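Local structure of putative peptidyl-arginine deiminase (Chlorobium tepidum, 1XKN) at residues 104-108 with 109-113; 192-196 with 197-201. The protein probably hydrolyses the guanidino group of agmatine or of protein arginine, as a putative deiminase, and binds a sodium ion in this crystal. All blocks are in the same frame, centred on the assembly; numbering follows the deposited sequence.

Contact 1: residues 104-108 with 109-113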
ATOM      1  N   ILE A 104      16.835  -2.032  -0.177  1.00  5.04           N
ATOM      2  CA  ILE A 104      18.114  -2.695  -0.392  1.00  5.14           C
ATOM      3  C   ILE A 104      19.190  -1.712   0.044  1.00  4.82           C
ATOM      4  O   ILE A 104      19.231  -0.574  -0.432  1.00  5.66           O
ATOM      5  CB  ILE A 104      18.347  -3.048  -1.884  1.00  5.05           C
ATOM      6  CG1 ILE A 104      17.185  -3.891  -2.417  1.00  7.43           C
ATOM      7  CG2 ILE A 104      19.672  -3.792  -2.040  1.00  7.61           C
ATOM      8  CD1 ILE A 104      16.891  -5.131  -1.596  1.00  8.25           C
ATOM      9  N   ARG A 105      20.051  -2.149   0.957  1.00  5.12           N
ATOM     10  CA  ARG A 105      21.125  -1.303   1.460  1.00  5.40           C
ATOM     11  C   ARG A 105      22.442  -1.607   0.764  1.00  6.68           C
ATOM     12  O   ARG A 105      22.812  -2.769   0.596  1.00  6.36           O
ATOM     13  CB  ARG A 105      21.295  -1.507   2.970  1.00  6.54           C
ATOM     14  CG  ARG A 105      22.467  -0.739   3.570  1.00  8.47           C
ATOM     15  CD  ARG A 105      22.533  -0.879   5.087  1.00  7.62           C
ATOM     16  NE  ARG A 105      22.748  -2.254   5.528  1.00 10.07           N
ATOM     17  CZ  ARG A 105      22.812  -2.622   6.805  1.00 10.95           C
ATOM     18  NH1 ARG A 105      22.679  -1.714   7.765  1.00 12.76           N
ATOM     19  NH2 ARG A 105      23.006  -3.896   7.127  1.00 12.12           N
ATOM     20  N   THR A 106      23.141  -0.558   0.346  1.00  4.75           N
ATOM     21  CA  THR A 106      24.438  -0.720  -0.301  1.00  6.50           C
ATOM     22  C   THR A 106      25.476   0.045   0.507  1.00  6.94           C
ATOM     23  O   THR A 106      25.312   1.235   0.783  1.00  8.17           O
ATOM     24  CB  THR A 106      24.443  -0.177  -1.746  1.00  6.75           C
ATOM     25  OG1 THR A 106      23.565  -0.966  -2.560  1.00  6.79           O
ATOM     26  CG2 THR A 106      25.850  -0.244  -2.335  1.00  7.14           C
ATOM     27  N   GLN A 107      26.541  -0.650   0.889  1.00  8.23           N
ATOM     28  CA  GLN A 107      27.608  -0.039   1.659  1.00 10.95           C
ATOM     29  C   GLN A 107      28.884  -0.849   1.490  1.00 11.11           C
ATOM     30  O   GLN A 107      28.880  -2.069   1.636  1.00 11.46           O
ATOM     31  CB  GLN A 107      27.208   0.031   3.131  1.00 12.66           C
ATOM     32  CG  GLN A 107      28.232   0.670   4.038  1.00 19.66           C
ATOM     33  CD  GLN A 107      27.607   1.150   5.329  1.00 21.93           C
ATOM     34  OE1 GLN A 107      26.806   0.442   5.941  1.00 22.61           O
ATOM     35  NE2 GLN A 107      27.974   2.352   5.756  1.00 23.46           N
ATOM     36  N   ASP A 108      29.970  -0.158   1.161  1.00 12.03           N
ATOM     37  CA  ASP A 108      31.265  -0.795   0.964  1.00 13.28           C
ATOM     38  C   ASP A 108      31.210  -1.935  -0.045  1.00 13.08           C
ATOM     39  O   ASP A 108      31.848  -2.973   0.136  1.00 15.96           O
ATOM     40  CB  ASP A 108      31.803  -1.301   2.299  1.00 15.46           C
ATOM     41  CG  ASP A 108      32.052  -0.175   3.281  1.00 16.34           C
ATOM     42  OD1 ASP A 108      32.899   0.695   2.983  1.00 17.91           O
ATOM     43  OD2 ASP A 108      31.398  -0.151   4.341  1.00 19.81           O
ATOM     44  N   GLY A 109      30.439  -1.734  -1.109  1.00 12.70           N
ATOM     45  CA  GLY A 109      30.325  -2.733  -2.155  1.00 13.90           C
ATOM     46  C   GLY A 109      29.454  -3.932  -1.839  1.00 13.40           C
ATOM     47  O   GLY A 109      29.347  -4.851  -2.651  1.00 14.09           O
ATOM     48  N   ARG A 110      28.827  -3.943  -0.669  1.00 12.83           N
ATOM     49  CA  ARG A 110      27.979  -5.072  -0.314  1.00 12.06           C
ATOM     50  C   ARG A 110      26.511  -4.662  -0.273  1.00 10.66           C
ATOM     51  O   ARG A 110      26.172  -3.556   0.148  1.00 10.51           O
ATOM     52  CB  ARG A 110      28.425  -5.660   1.028  1.00 14.76           C
ATOM     53  CG  ARG A 110      27.841  -4.996   2.252  1.00 18.33           C
ATOM     54  CD  ARG A 110      26.749  -5.875   2.836  1.00 21.69           C
ATOM     55  NE  ARG A 110      26.141  -5.295   4.028  1.00 21.95           N
ATOM     56  CZ  ARG A 110      25.356  -4.222   4.024  1.00 22.35           C
ATOM     57  NH1 ARG A 110      25.075  -3.597   2.884  1.00 15.16           N
ATOM     58  NH2 ARG A 110      24.846  -3.778   5.163  1.00 24.44           N
ATOM     59  N   ARG A 111      25.648  -5.561  -0.727  1.00  9.00           N
ATOM     60  CA  ARG A 111      24.217  -5.305  -0.769  1.00  9.12           C
ATOM     61  C   ARG A 111      23.443  -6.289   0.095  1.00  8.52           C
ATOM     62  O   ARG A 111      23.719  -7.488   0.085  1.00  8.74           O
ATOM     63  CB  ARG A 111      23.725  -5.402  -2.217  1.00  9.67           C
ATOM     64  CG  ARG A 111      24.411  -4.422  -3.155  1.00 12.91           C
ATOM     65  CD  ARG A 111      24.143  -4.718  -4.625  1.00 16.26           C
ATOM     66  NE  ARG A 111      22.720  -4.723  -4.947  1.00 20.43           N
ATOM     67  CZ  ARG A 111      21.949  -5.805  -4.919  1.00 20.13           C
ATOM     68  NH1 ARG A 111      22.462  -6.983  -4.587  1.00 23.02           N
ATOM     69  NH2 ARG A 111      20.660  -5.705  -5.215  1.00 22.39           N
ATOM     70  N   ASP A 112      22.488  -5.782   0.868  1.00  7.65           N
ATOM     71  CA  ASP A 112      21.658  -6.655   1.685  1.00  8.71           C
ATOM     72  C   ASP A 112      20.270  -6.069   1.872  1.00  7.02           C
ATOM     73  O   ASP A 112      20.065  -4.862   1.731  1.00  7.42           O
ATOM     74  CB  ASP A 112      22.310  -6.971   3.046  1.00  9.47           C
ATOM     75  CG  ASP A 112      22.542  -5.743   3.913  1.00 11.12           C
ATOM     76  OD1 ASP A 112      22.770  -5.930   5.130  1.00 12.80           O
ATOM     77  OD2 ASP A 112      22.515  -4.606   3.404  1.00 11.86           O
ATOM     78  N   LYS A 113      19.305  -6.935   2.151  1.00  6.28           N
ATOM     79  CA  LYS A 113      17.940  -6.479   2.346  1.00  5.92           C
ATOM     80  C   LYS A 113      17.743  -6.122   3.811  1.00  6.10           C
ATOM     81  O   LYS A 113      18.118  -6.882   4.704  1.00  6.38           O
ATOM     82  CB  LYS A 113      16.945  -7.567   1.920  1.00  8.16           C
ATOM     83  CG  LYS A 113      15.489  -7.110   1.963  1.00 10.35           C
ATOM     84  CD  LYS A 113      14.569  -8.003   1.139  1.00 12.84           C
ATOM     85  CE  LYS A 113      14.485  -9.413   1.696  1.00 13.42           C
ATOM     86  NZ  LYS A 113      13.587 -10.278   0.869  1.00 10.72           N
TER

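Contact 2: residues 192-196 with 197-201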
ATOM      1  N   GLN A 192      14.942  13.322   4.458  1.00  4.99           N
ATOM      2  CA  GLN A 192      14.812  11.976   5.007  1.00  5.00           C
ATOM      3  C   GLN A 192      14.413  10.961   3.942  1.00  4.35           C
ATOM      4  O   GLN A 192      14.865   9.820   3.975  1.00  3.42           O
ATOM      5  CB  GLN A 192      13.791  11.961   6.146  1.00  5.11           C
ATOM      6  CG  GLN A 192      14.215  12.782   7.361  1.00  6.20           C
ATOM      7  CD  GLN A 192      15.319  12.117   8.170  1.00 10.15           C
ATOM      8  OE1 GLN A 192      15.090  11.637   9.282  1.00 14.53           O
ATOM      9  NE2 GLN A 192      16.523  12.086   7.614  1.00 10.40           N
ATOM     10  N   LEU A 193      13.567  11.368   2.998  1.00  3.98           N
ATOM     11  CA  LEU A 193      13.150  10.454   1.937  1.00  4.04           C
ATOM     12  C   LEU A 193      14.343  10.150   1.040  1.00  4.12           C
ATOM     13  O   LEU A 193      14.520   9.016   0.593  1.00  4.37           O
ATOM     14  CB  LEU A 193      12.001  11.055   1.120  1.00  3.30           C
ATOM     15  CG  LEU A 193      10.696  11.272   1.897  1.00  3.21           C
ATOM     16  CD1 LEU A 193       9.694  12.001   1.016  1.00  4.95           C
ATOM     17  CD2 LEU A 193      10.133   9.937   2.368  1.00  4.81           C
ATOM     18  N   ARG A 194      15.167  11.159   0.775  1.00  4.28           N
ATOM     19  CA  ARG A 194      16.348  10.939  -0.051  1.00  4.78           C
ATOM     20  C   ARG A 194      17.327  10.037   0.690  1.00  5.63           C
ATOM     21  O   ARG A 194      17.849   9.075   0.126  1.00  6.97           O
ATOM     22  CB  ARG A 194      17.038  12.262  -0.387  1.00  5.96           C
ATOM     23  CG  ARG A 194      16.354  13.040  -1.489  1.00  3.82           C
ATOM     24  CD  ARG A 194      17.250  14.151  -2.007  1.00  7.20           C
ATOM     25  NE  ARG A 194      16.686  14.756  -3.209  1.00  8.13           N
ATOM     26  CZ  ARG A 194      15.684  15.629  -3.213  1.00  9.33           C
ATOM     27  NH1 ARG A 194      15.130  16.020  -2.072  1.00  9.59           N
ATOM     28  NH2 ARG A 194      15.226  16.099  -4.365  1.00 12.31           N
ATOM     29  N   ARG A 195      17.552  10.345   1.962  1.00  5.01           N
ATOM     30  CA  ARG A 195      18.480   9.589   2.791  1.00  4.76           C
ATOM     31  C   ARG A 195      18.128   8.120   2.997  1.00  5.09           C
ATOM     32  O   ARG A 195      18.959   7.237   2.770  1.00  4.75           O
ATOM     33  CB  ARG A 195      18.599  10.259   4.161  1.00  4.34           C
ATOM     34  CG  ARG A 195      19.472   9.507   5.151  1.00  7.95           C
ATOM     35  CD  ARG A 195      19.434  10.189   6.505  1.00  9.32           C
ATOM     36  NE  ARG A 195      20.279   9.518   7.486  1.00 13.02           N
ATOM     37  CZ  ARG A 195      20.332   9.848   8.772  1.00 15.97           C
ATOM     38  NH1 ARG A 195      19.587  10.845   9.235  1.00 17.81           N
ATOM     39  NH2 ARG A 195      21.130   9.181   9.595  1.00 19.74           N
ATOM     40  N   TYR A 196      16.896   7.862   3.427  1.00  4.63           N
ATOM     41  CA  TYR A 196      16.471   6.500   3.728  1.00  4.80           C
ATOM     42  C   TYR A 196      15.824   5.675   2.614  1.00  4.14           C
ATOM     43  O   TYR A 196      15.753   4.451   2.721  1.00  5.75           O
ATOM     44  CB  TYR A 196      15.563   6.532   4.959  1.00  3.64           C
ATOM     45  CG  TYR A 196      16.277   6.984   6.221  1.00  4.62           C
ATOM     46  CD1 TYR A 196      17.327   6.234   6.754  1.00  3.63           C
ATOM     47  CD2 TYR A 196      15.871   8.128   6.913  1.00  4.80           C
ATOM     48  CE1 TYR A 196      17.946   6.600   7.953  1.00  5.71           C
ATOM     49  CE2 TYR A 196      16.487   8.505   8.112  1.00  4.92           C
ATOM     50  CZ  TYR A 196      17.515   7.735   8.626  1.00  6.40           C
ATOM     51  OH  TYR A 196      18.088   8.073   9.831  1.00  9.49           O
ATOM     52  N   LEU A 197      15.359   6.326   1.552  1.00  4.00           N
ATOM     53  CA  LEU A 197      14.755   5.601   0.443  1.00  4.15           C
ATOM     54  C   LEU A 197      15.618   5.705  -0.811  1.00  5.10           C
ATOM     55  O   LEU A 197      15.402   4.989  -1.786  1.00  5.97           O
ATOM     56  CB  LEU A 197      13.338   6.117   0.164  1.00  4.62           C
ATOM     57  CG  LEU A 197      12.340   5.912   1.310  1.00  3.75           C
ATOM     58  CD1 LEU A 197      10.959   6.403   0.896  1.00  3.32           C
ATOM     59  CD2 LEU A 197      12.285   4.434   1.682  1.00  5.93           C
ATOM     60  N   GLY A 198      16.600   6.598  -0.774  1.00  4.97           N
ATOM     61  CA  GLY A 198      17.495   6.764  -1.902  1.00  4.46           C
ATOM     62  C   GLY A 198      16.875   7.370  -3.144  1.00  3.95           C
ATOM     63  O   GLY A 198      17.395   7.193  -4.245  1.00  6.21           O
ATOM     64  N   ILE A 199      15.764   8.080  -2.987  1.00  4.89           N
ATOM     65  CA  ILE A 199      15.128   8.691  -4.144  1.00  5.91           C
ATOM     66  C   ILE A 199      15.801  10.018  -4.498  1.00  4.98           C
ATOM     67  O   ILE A 199      16.558  10.574  -3.695  1.00  5.02           O
ATOM     68  CB  ILE A 199      13.605   8.871  -3.919  1.00  6.22           C
ATOM     69  CG1 ILE A 199      13.326   9.575  -2.591  1.00  8.16           C
ATOM     70  CG2 ILE A 199      12.925   7.508  -3.947  1.00  9.12           C
ATOM     71  CD1 ILE A 199      13.470  11.081  -2.652  1.00  9.33           C
ATOM     72  N   GLU A 200      15.550  10.503  -5.711  1.00  4.78           N
ATOM     73  CA  GLU A 200      16.165  11.738  -6.192  1.00  6.74           C
ATOM     74  C   GLU A 200      15.215  12.907  -6.395  1.00  6.67           C
ATOM     75  O   GLU A 200      15.623  14.066  -6.279  1.00  7.63           O
ATOM     76  CB  GLU A 200      16.899  11.482  -7.512  1.00  9.10           C
ATOM     77  CG  GLU A 200      18.261  10.821  -7.364  1.00 14.20           C
ATOM     78  CD  GLU A 200      18.180   9.411  -6.832  1.00 16.55           C
ATOM     79  OE1 GLU A 200      17.607   8.542  -7.524  1.00 20.32           O
ATOM     80  OE2 GLU A 200      18.695   9.169  -5.721  1.00 17.79           O
ATOM     81  N   LYS A 201      13.960  12.612  -6.711  1.00  4.58           N
ATOM     82  CA  LYS A 201      12.977  13.664  -6.940  1.00  4.95           C
ATOM     83  C   LYS A 201      11.640  13.318  -6.309  1.00  4.25           C
ATOM     84  O   LYS A 201      11.107  12.229  -6.517  1.00  4.88           O
ATOM     85  CB  LYS A 201      12.792  13.886  -8.447  1.00  4.51           C
ATOM     86  CG  LYS A 201      11.857  15.041  -8.816  1.00  4.30           C
ATOM     87  CD  LYS A 201      11.782  15.210 -10.328  1.00  5.19           C
ATOM     88  CE  LYS A 201      10.941  16.412 -10.728  1.00  6.09           C
ATOM     89  NZ  LYS A 201      10.872  16.554 -12.217  1.00  7.34           N
TER
HETATM   90  O   HOH W   1      19.055  10.183  -2.555  1.00  6.18           O

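Contact 1: residues 104-108 with 109-113
Two arginines converge on one carboxylate: R105 and R110 both hold D112, and they do it from different directions. R105 comes side-on, its NE giving a hydrogen bond to OD2 of D112 at 3.2 Å and its NH2 one to OD1 of D112 at 2.9 Å. Each oxygen uses its syn lone pair, and the carboxylate and the R105 guanidinium are nearly coplanar (16° apart), so the acid meets the guanidinium edge-on. As modelled, R110 instead turns a face to the acid, with CG of D112 3.2 Å above the guanidinium plane, while NH1 of R110 reaches OD2 of D112 at 2.8 Å; the bend at chi2 of R110 (104°) swings its head back over the acid. NH2 of R110 lies implausibly close to R105, so the placing of the R110 guanidinium is doubtful. With two positive neighbours, D112 probably stays ionised.

On the other face T106 and R111 lie side by side, OG1 of T106 being 3.6 Å from CG of R111, and CG2 of I104 sits over the face of the R111 guanidinium. Paired backbone bonds join R105 to D112 and Q107 to R110. D108 and G109, both at positive phi, make the type I' turn between them: this is a two-residue beta hairpin, joining strands 101-107 and 110-119, with a salt-bridge network on one face.

Contact 2: residues 192-196 with 197-201
R194 lies along the chain that leaves the helix and ends on the carbonyl of E200. Its NH2 gives a hydrogen bond of 2.8 Å to O of E200, and NE adds a weak one to the same oxygen. NH2 sits 43° above the carbonyl plane, and that oxygen 29° off the guanidinium plane. Along the extended arm, CG of R194 passes 3.7 Å from CD1 of I199, the two side chains crossing at about a right angle. NH1 of R194 has a salt bridge with E190, one turn back in the helix, which should steady the guanidinium.

Next to this arm, L193, L197 and I199 meet. CD2 of L193 and CD1 of L197 are 3.9 Å apart, their side chains running side by side, and CB of L193 is 4.0 Å from CD1 of I199. With chi1 of 51°, CG1 of I199 is wedged between its own N and carbonyl carbon, a choice that brings it within 3.4 Å of O of L193.

The helix end sets all this up: G198, the first residue to leave helical phi/psi, has positive phi, a common glycine ending. L197 N still bonds to O of L193 at 3.0 Å, but G198 N makes only a weak bond to O of R194. A water 3.1 Å from O of R194 and 2.8 Å from O of I199 could donate to either, not necessarily both. O of Y196 is buried without a partner.

Further out, Y196 packs on V149 and T151 of strand 148-152 and on M116 of strand 110-119, L197 on W118 and L168, and I199 on L168, while the backbone of E200 bonds to G166 and that of K201 to G166 and L168, where strand 201-205 starts alongside strand 167-171.

In the fold
From the N terminus, strand 5-7 pairs antiparallel with strand 101-107, as an edge strand of the four-stranded sheet. Contact 1 then closes the tight turn that sends the chain back along strand 110-119, which in turn runs parallel to strand 148-152. Contact 2 opens later, where helix 186-197 ends and the chain turns toward strand 201-205. The two are in series, neither nested nor crossed, with centres about 16 Å apart and nearest atoms about 7 Å apart. Strand 110-119 links them: the hairpin holds its beginning, while the end of helix 186-197 packs farther along it. N117 and W118, with N134, bind the sodium ion.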